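Local coordinates for protein UDP-N-acetylglucosamine 3-dehydrogenase (PDB 7BVJ) that catalyses the NAD(+)-dependent oxidation of UDP-N-acetylglucosamine at its glucosamine 3-position, yielding the 3-keto sugar nucleotide on the route to lipid A, at residues Ile9-Leu14 with Val31-Ala36; Val64-Pro69 with Cys87-Pro92. All coordinates share one frame; numbering follows the deposited sequence.

Contact 1: residues Ile9-Leu14 with Val31-Ala36. With NAD (nicotinamide-adenine-dinucleotide), chain E.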
loop_
_atom_site.group_PDB
_atom_site.type_symbol
_atom_site.label_atom_id
_atom_site.label_comp_id
_atom_site.label_asym_id
_atom_site.label_seq_id
_atom_site.Cartn_x
_atom_site.Cartn_y
_atom_site.Cartn_z
ATOM N N ILE A 9 5.245 5.067 15.879
ATOM C CA ILE A 9 5.359 3.895 16.734
ATOM C C ILE A 9 5.955 2.792 15.874
ATOM O O ILE A 9 5.296 2.291 14.954
ATOM C CB ILE A 9 3.999 3.481 17.302
ATOM C CG1 ILE A 9 3.419 4.625 18.150
ATOM C CG2 ILE A 9 4.119 2.130 18.038
ATOM C CD1 ILE A 9 1.959 4.437 18.524
ATOM N N GLY A 10 7.216 2.456 16.132
ATOM C CA GLY A 10 7.925 1.489 15.320
ATOM C C GLY A 10 8.804 2.181 14.300
ATOM O O GLY A 10 8.308 2.615 13.260
ATOM N N VAL A 11 10.100 2.287 14.583
ATOM C CA VAL A 11 11.019 3.044 13.743
ATOM C C VAL A 11 12.147 2.176 13.202
ATOM O O VAL A 11 13.300 2.607 13.129
ATOM C CB VAL A 11 11.568 4.279 14.471
ATOM C CG1 VAL A 11 10.534 5.401 14.398
ATOM C CG2 VAL A 11 11.925 3.938 15.913
ATOM N N GLY A 12 11.832 0.949 12.814
ATOM C CA GLY A 12 12.776 0.195 12.014
ATOM C C GLY A 12 12.987 0.810 10.641
ATOM O O GLY A 12 12.912 2.036 10.490
ATOM N N HIS A 13 13.332 -0.021 9.672
ATOM C CA HIS A 13 13.686 0.441 8.307
ATOM C C HIS A 13 12.724 1.468 7.712
ATOM O O HIS A 13 13.156 2.525 7.372
ATOM C CB HIS A 13 13.826 -0.727 7.339
ATOM C CG HIS A 13 14.346 -0.289 6.023
ATOM N ND1 HIS A 13 15.674 -0.186 5.772
ATOM C CD2 HIS A 13 13.717 0.078 4.900
ATOM C CE1 HIS A 13 15.849 0.187 4.537
ATOM N NE2 HIS A 13 14.670 0.346 3.981
ATOM N N LEU A 14 11.456 1.141 7.610
ATOM C CA LEU A 14 10.485 2.043 6.981
ATOM C C LEU A 14 9.895 3.071 7.953
ATOM O O LEU A 14 9.502 4.184 7.536
ATOM C CB LEU A 14 9.361 1.210 6.357
ATOM C CG LEU A 14 8.092 1.857 5.812
ATOM C CD1 LEU A 14 8.409 2.750 4.607
ATOM C CD2 LEU A 14 7.116 0.754 5.421
ATOM N N VAL A 31 9.338 9.455 18.772
ATOM C CA VAL A 31 9.211 8.093 18.287
ATOM C C VAL A 31 9.237 7.127 19.468
ATOM O O VAL A 31 9.735 7.441 20.554
ATOM C CB VAL A 31 10.343 7.771 17.283
ATOM C CG1 VAL A 31 10.184 8.600 15.988
ATOM C CG2 VAL A 31 11.690 8.061 17.916
ATOM N N PHE A 32 8.650 5.951 19.254
ATOM C CA PHE A 32 8.733 4.850 20.198
ATOM C C PHE A 32 9.009 3.571 19.428
ATOM O O PHE A 32 8.410 3.327 18.378
ATOM C CB PHE A 32 7.451 4.655 21.030
ATOM C CG PHE A 32 7.485 3.400 21.884
ATOM C CD1 PHE A 32 8.172 3.392 23.096
ATOM C CD2 PHE A 32 6.889 2.220 21.445
ATOM C CE1 PHE A 32 8.245 2.238 23.873
ATOM C CE2 PHE A 32 6.959 1.050 22.216
ATOM C CZ PHE A 32 7.631 1.070 23.441
ATOM N N ASP A 33 9.899 2.750 19.970
ATOM C CA ASP A 33 10.207 1.437 19.430
ATOM C C ASP A 33 10.468 0.506 20.610
ATOM O O ASP A 33 10.897 0.949 21.683
ATOM C CB ASP A 33 11.411 1.501 18.469
ATOM C CG ASP A 33 11.521 0.269 17.578
ATOM O OD1 ASP A 33 11.856 -0.816 18.103
ATOM O OD2 ASP A 33 11.267 0.387 16.357
ATOM N N GLU A 34 10.154 -0.779 20.431
ATOM C CA GLU A 34 10.407 -1.727 21.514
ATOM C C GLU A 34 11.901 -1.873 21.769
ATOM O O GLU A 34 12.312 -2.188 22.886
ATOM C CB GLU A 34 9.757 -3.086 21.217
ATOM C CG GLU A 34 10.425 -3.881 20.108
ATOM C CD GLU A 34 10.199 -5.391 20.198
ATOM O OE1 GLU A 34 9.092 -5.838 20.588
ATOM O OE2 GLU A 34 11.150 -6.135 19.866
ATOM N N ASN A 35 12.721 -1.604 20.763
ATOM C CA ASN A 35 14.176 -1.623 20.876
ATOM C C ASN A 35 14.622 -0.194 21.191
ATOM O O ASN A 35 14.598 0.681 20.317
ATOM C CB ASN A 35 14.768 -2.170 19.575
ATOM C CG ASN A 35 16.288 -2.267 19.588
ATOM O OD1 ASN A 35 16.992 -1.282 19.815
ATOM N ND2 ASN A 35 16.800 -3.465 19.310
ATOM N N ALA A 36 15.011 0.053 22.454
ATOM C CA ALA A 36 15.244 1.424 22.914
ATOM C C ALA A 36 16.420 2.067 22.190
ATOM O O ALA A 36 16.355 3.237 21.806
ATOM C CB ALA A 36 15.476 1.446 24.430
HETATM P PA NAD E . 11.433 -3.750 10.663
HETATM O O1A NAD E . 11.295 -4.874 11.629
HETATM O O2A NAD E . 12.670 -3.129 10.068
HETATM O O5B NAD E . 10.865 -2.445 11.680
HETATM C C5B NAD E . 10.106 -3.025 12.714
HETATM C C4B NAD E . 10.201 -2.141 13.962
HETATM O O4B NAD E . 9.099 -2.378 14.805
HETATM C C3B NAD E . 11.462 -2.597 14.713
HETATM O O3B NAD E . 12.142 -1.418 14.946
HETATM C C2B NAD E . 10.906 -3.215 16.007
HETATM O O2B NAD E . 11.743 -2.938 17.127
HETATM C C1B NAD E . 9.613 -2.410 16.139
HETATM N N9A NAD E . 8.572 -3.069 16.918
HETATM C C8A NAD E . 8.176 -4.388 16.965
HETATM N N7A NAD E . 7.146 -4.596 17.781
HETATM C C5A NAD E . 6.845 -3.354 18.294
HETATM C C6A NAD E . 5.859 -2.912 19.215
HETATM N N6A NAD E . 4.979 -3.818 19.768
HETATM N N1A NAD E . 5.793 -1.593 19.554
HETATM C C2A NAD E . 6.714 -0.755 18.967
HETATM N N3A NAD E . 7.693 -1.031 18.078
HETATM C C4A NAD E . 7.729 -2.368 17.768
HETATM O O3 NAD E . 10.504 -3.852 9.340
HETATM P PN NAD E . 10.163 -2.541 8.484
HETATM O O1N NAD E . 10.148 -1.158 9.084
HETATM O O2N NAD E . 10.627 -2.995 7.142
HETATM O O5D NAD E . 8.408 -2.696 8.142
#
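Ile-9 and Phe-32 pair as neighbouring parallel strands, CA atoms 4.9 Å apart, and the pairing is closed by a nearly straight hydrogen bond of 2.7 Å from Gly-10 N to Phe-32 O. Beyond it the chains diverge, and the carboxylate of Asp-33 bridges the gap. The Asp-33 side chain leaves the strand with CG trans to N (chi1 -163°), which brings OD2 back to Val-11 N for a 2.8 Å hydrogen bond at the anti lone pair; OD1 takes Asn-35 N in an Asx turn. Held by a backbone amide on each oxygen, the same carboxylate accepts both hydroxyls of the adenosine ribose of NAD, O2B at OD1 and O3B at OD2, in hydrogen bonds whose very short modelled lengths are doubtful. This is the nucleotide-binding beta-alpha-beta unit of a Rossmann fold, with Gly-10 and Gly-12 in the glycine-rich turn. A CB on Gly-12 would run into O5B of the cofactor. As the helix starts, the amides of His-13 and Leu-14 bind the two phosphates, His-13 N at 3.2 Å from O2A and Leu-14 N at 3.0 Å from O1N. Val-11 splits its branches between Val-31 and Asp-33: CG1 meets Val-31 CG1 at 3.6 Å, the two side chains crossing at about a right angle, while CG2 lies 3.6 Å from Asp-33 CB. Cutting Val-11 back to an alanine is likely to open a gap beside Val-31 and leave Asp-33 CB without its apolar backing. Nearer the adenine, Ile-9 CG2 sits at the edge of the Phe-32 ring, 4.4 Å from CD2.

Contact 2: residues Val64-Pro69 with Cys87-Pro92. With NAD (nicotinamide-adenine-dinucleotide), chain E.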
loop_
_atom_site.group_PDB
_atom_site.type_symbol
_atom_site.label_atom_id
_atom_site.label_comp_id
_atom_site.label_asym_id
_atom_site.label_seq_id
_atom_site.Cartn_x
_atom_site.Cartn_y
_atom_site.Cartn_z
ATOM N N VAL A 64 -0.343 9.458 14.682
ATOM C CA VAL A 64 0.848 8.632 14.579
ATOM C C VAL A 64 0.814 7.816 13.296
ATOM O O VAL A 64 -0.251 7.496 12.750
ATOM C CB VAL A 64 1.012 7.681 15.783
ATOM C CG1 VAL A 64 1.113 8.461 17.085
ATOM C CG2 VAL A 64 -0.147 6.698 15.813
ATOM N N SER A 65 2.006 7.476 12.825
ATOM C CA SER A 65 2.182 6.322 11.953
ATOM C C SER A 65 2.539 5.090 12.789
ATOM O O SER A 65 3.339 5.168 13.725
ATOM C CB SER A 65 3.267 6.587 10.902
ATOM O OG SER A 65 2.759 7.387 9.832
ATOM N N ILE A 66 1.923 3.962 12.450
ATOM C CA ILE A 66 2.181 2.671 13.086
ATOM C C ILE A 66 2.891 1.801 12.060
ATOM O O ILE A 66 2.300 1.396 11.045
ATOM C CB ILE A 66 0.892 2.008 13.584
ATOM C CG1 ILE A 66 0.359 2.752 14.807
ATOM C CG2 ILE A 66 1.124 0.562 13.906
ATOM C CD1 ILE A 66 -1.098 2.472 15.076
ATOM N N VAL A 67 4.183 1.563 12.306
ATOM C CA VAL A 67 5.048 0.868 11.363
ATOM C C VAL A 67 5.704 -0.325 12.058
ATOM O O VAL A 67 6.900 -0.585 11.879
ATOM C CB VAL A 67 6.088 1.820 10.746
ATOM C CG1 VAL A 67 6.589 1.238 9.427
ATOM C CG2 VAL A 67 5.487 3.208 10.524
ATOM N N THR A 68 4.951 -0.991 12.925
ATOM C CA THR A 68 5.389 -2.186 13.629
ATOM C C THR A 68 5.051 -3.428 12.805
ATOM O O THR A 68 4.406 -3.330 11.755
ATOM C CB THR A 68 4.725 -2.213 15.000
ATOM O OG1 THR A 68 3.301 -2.179 14.828
ATOM C CG2 THR A 68 5.193 -0.998 15.844
ATOM N N PRO A 69 5.492 -4.627 13.224
ATOM C CA PRO A 69 5.143 -5.830 12.450
ATOM C C PRO A 69 3.638 -6.033 12.405
ATOM O O PRO A 69 2.920 -5.709 13.349
ATOM C CB PRO A 69 5.855 -6.970 13.203
ATOM C CG PRO A 69 7.030 -6.305 13.831
ATOM C CD PRO A 69 6.490 -4.947 14.268
ATOM N N CYS A 87 -4.590 7.568 13.272
ATOM C CA CYS A 87 -3.626 6.525 12.912
ATOM C C CYS A 87 -3.473 6.365 11.407
ATOM O O CYS A 87 -4.465 6.200 10.685
ATOM C CB CYS A 87 -4.051 5.168 13.501
ATOM S SG CYS A 87 -3.987 5.104 15.258
ATOM N N LEU A 88 -2.229 6.395 10.946
ATOM C CA LEU A 88 -1.845 5.877 9.634
ATOM C C LEU A 88 -1.098 4.552 9.869
ATOM O O LEU A 88 0.006 4.542 10.428
ATOM C CB LEU A 88 -0.991 6.903 8.874
ATOM C CG LEU A 88 -0.153 6.452 7.672
ATOM C CD1 LEU A 88 -1.036 5.812 6.604
ATOM C CD2 LEU A 88 0.657 7.596 7.092
ATOM N N ILE A 89 -1.703 3.434 9.466
ATOM C CA ILE A 89 -1.135 2.105 9.683
ATOM C C ILE A 89 -0.458 1.649 8.399
ATOM O O ILE A 89 -1.067 1.684 7.320
ATOM C CB ILE A 89 -2.216 1.098 10.108
ATOM C CG1 ILE A 89 -2.894 1.552 11.401
ATOM C CG2 ILE A 89 -1.614 -0.314 10.261
ATOM C CD1 ILE A 89 -4.032 0.664 11.833
ATOM N N GLU A 90 0.798 1.225 8.501
ATOM C CA GLU A 90 1.456 0.684 7.317
ATOM C C GLU A 90 0.684 -0.532 6.804
ATOM O O GLU A 90 0.020 -1.241 7.564
ATOM C CB GLU A 90 2.913 0.333 7.636
ATOM C CG GLU A 90 3.751 -0.213 6.475
ATOM C CD GLU A 90 3.799 0.716 5.248
ATOM O OE1 GLU A 90 3.898 1.957 5.412
ATOM O OE2 GLU A 90 3.756 0.183 4.112
ATOM N N LYS A 91 0.705 -0.728 5.488
ATOM C CA LYS A 91 0.091 -1.923 4.930
ATOM C C LYS A 91 0.947 -3.148 5.253
ATOM O O LYS A 91 2.173 -3.055 5.347
ATOM C CB LYS A 91 -0.086 -1.790 3.417
ATOM C CG LYS A 91 1.222 -1.714 2.648
ATOM C CD LYS A 91 1.677 -3.087 2.138
ATOM C CE LYS A 91 3.079 -2.985 1.541
ATOM N NZ LYS A 91 3.938 -4.168 1.822
ATOM N N PRO A 92 0.325 -4.317 5.430
ATOM C CA PRO A 92 -1.126 -4.513 5.445
ATOM C C PRO A 92 -1.770 -4.146 6.774
ATOM O O PRO A 92 -1.120 -4.179 7.811
ATOM C CB PRO A 92 -1.277 -6.005 5.152
ATOM C CG PRO A 92 -0.025 -6.610 5.622
ATOM C CD PRO A 92 1.061 -5.596 5.440
HETATM P PA NAD E . 11.433 -3.750 10.663
HETATM O O1A NAD E . 11.295 -4.874 11.629
HETATM O O2A NAD E . 12.670 -3.129 10.068
HETATM O O5B NAD E . 10.865 -2.445 11.680
HETATM C C5B NAD E . 10.106 -3.025 12.714
HETATM C C4B NAD E . 10.201 -2.141 13.962
HETATM O O4B NAD E . 9.099 -2.378 14.805
HETATM C C3B NAD E . 11.462 -2.597 14.713
HETATM O O3B NAD E . 12.142 -1.418 14.946
HETATM C C2B NAD E . 10.906 -3.215 16.007
HETATM O O2B NAD E . 11.743 -2.938 17.127
HETATM C C1B NAD E . 9.613 -2.410 16.139
HETATM N N9A NAD E . 8.572 -3.069 16.918
HETATM C C8A NAD E . 8.176 -4.388 16.965
HETATM N N7A NAD E . 7.146 -4.596 17.781
HETATM C C5A NAD E . 6.845 -3.354 18.294
HETATM C C6A NAD E . 5.859 -2.912 19.215
HETATM N N6A NAD E . 4.979 -3.818 19.768
HETATM N N1A NAD E . 5.793 -1.593 19.554
HETATM C C2A NAD E . 6.714 -0.755 18.967
HETATM N N3A NAD E . 7.693 -1.031 18.078
HETATM C C4A NAD E . 7.729 -2.368 17.768
HETATM O O3 NAD E . 10.504 -3.852 9.340
HETATM P PN NAD E . 10.163 -2.541 8.484
HETATM O O1N NAD E . 10.148 -1.158 9.084
HETATM O O2N NAD E . 10.627 -2.995 7.142
HETATM O O5D NAD E . 8.408 -2.696 8.142
#
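The flat adenine of NAD has Thr-68 and Pro-69 on one face and Glu-34 on the other, the first two carried by the loop that follows the pairing of Ile-66 with Ile-89. Thr-68 CG2 lies over the purine, 3.4 Å from N3A, and Pro-69 CD covers the same face at the five-membered ring, 3.2 Å from C8A. At the C2A end, Ile-9 CG2 comes from the Thr-68 side and Phe-32 CE2 from the Glu-34 side. The Thr-68 torsion (chi1 58°) sends the methyl to the base and leaves OG1 to hydrogen-bond Thr-72. Three backbone bonds join the parallel strands: Leu-88 N to Val-64 O, Ile-66 N to Leu-88 O at 2.8 Å, and the last, Glu-90 N to Ile-66 O, almost straight at 178°. The strands belong to the beta-alpha-beta unit 63-66, 73-82, 86-90 of the Rossmann sheet, and their two faces differ. On the face turned to helix 73-82, Ile-66 CD1 reaches across to Cys-87 SG at 3.9 Å and to Ile-89 CG1 at 4.2 Å, the two isoleucines lying side by side. On the face turned to helix 13-25, Ser-65 OG rests 3.5 Å from Leu-88 CD2; this buried hydroxyl is satisfied by hydrogen bonds with Tyr-22 and His-18. His-18 also bonds Glu-90 OE1, while Glu-90 CB packs 4.2 Å from Val-67 CG1. The strand then leads into the Glu-Lys-Pro sequence familiar in the Gfo/Idh/MocA family, with a cis peptide before Pro-92. Lys-91, hydrogen-bonded through NZ to the backbone carbonyl of Asp-160, has been suggested, with the neighbouring His-164 as the alternative, as the catalytic base.

In the fold
Both contacts are buried in one parallel sheet and touch the same NAD, but contact 2 lies nearer the middle of the chain, its centre about 11 Å from the chain centre against about 20 Å for contact 1. Strand 5-9 joins them: Ile-9, a partner in contact 1, probably also hydrogen-bonds through N to Ser-65 O and through O to Val-67 N. Leu-14 CD2 packs against Glu-90 CD, a direct touch between the two contacts. At the glycine-rich turn and a strand end, contact 1 adds to its apolar packing a polar grip, backbone amides and a carboxylate, on ribose and phosphates; contact 2, along paired strands, is mainly apolar and meets the cofactor through packing of Thr-68 and Pro-69 on the adenine.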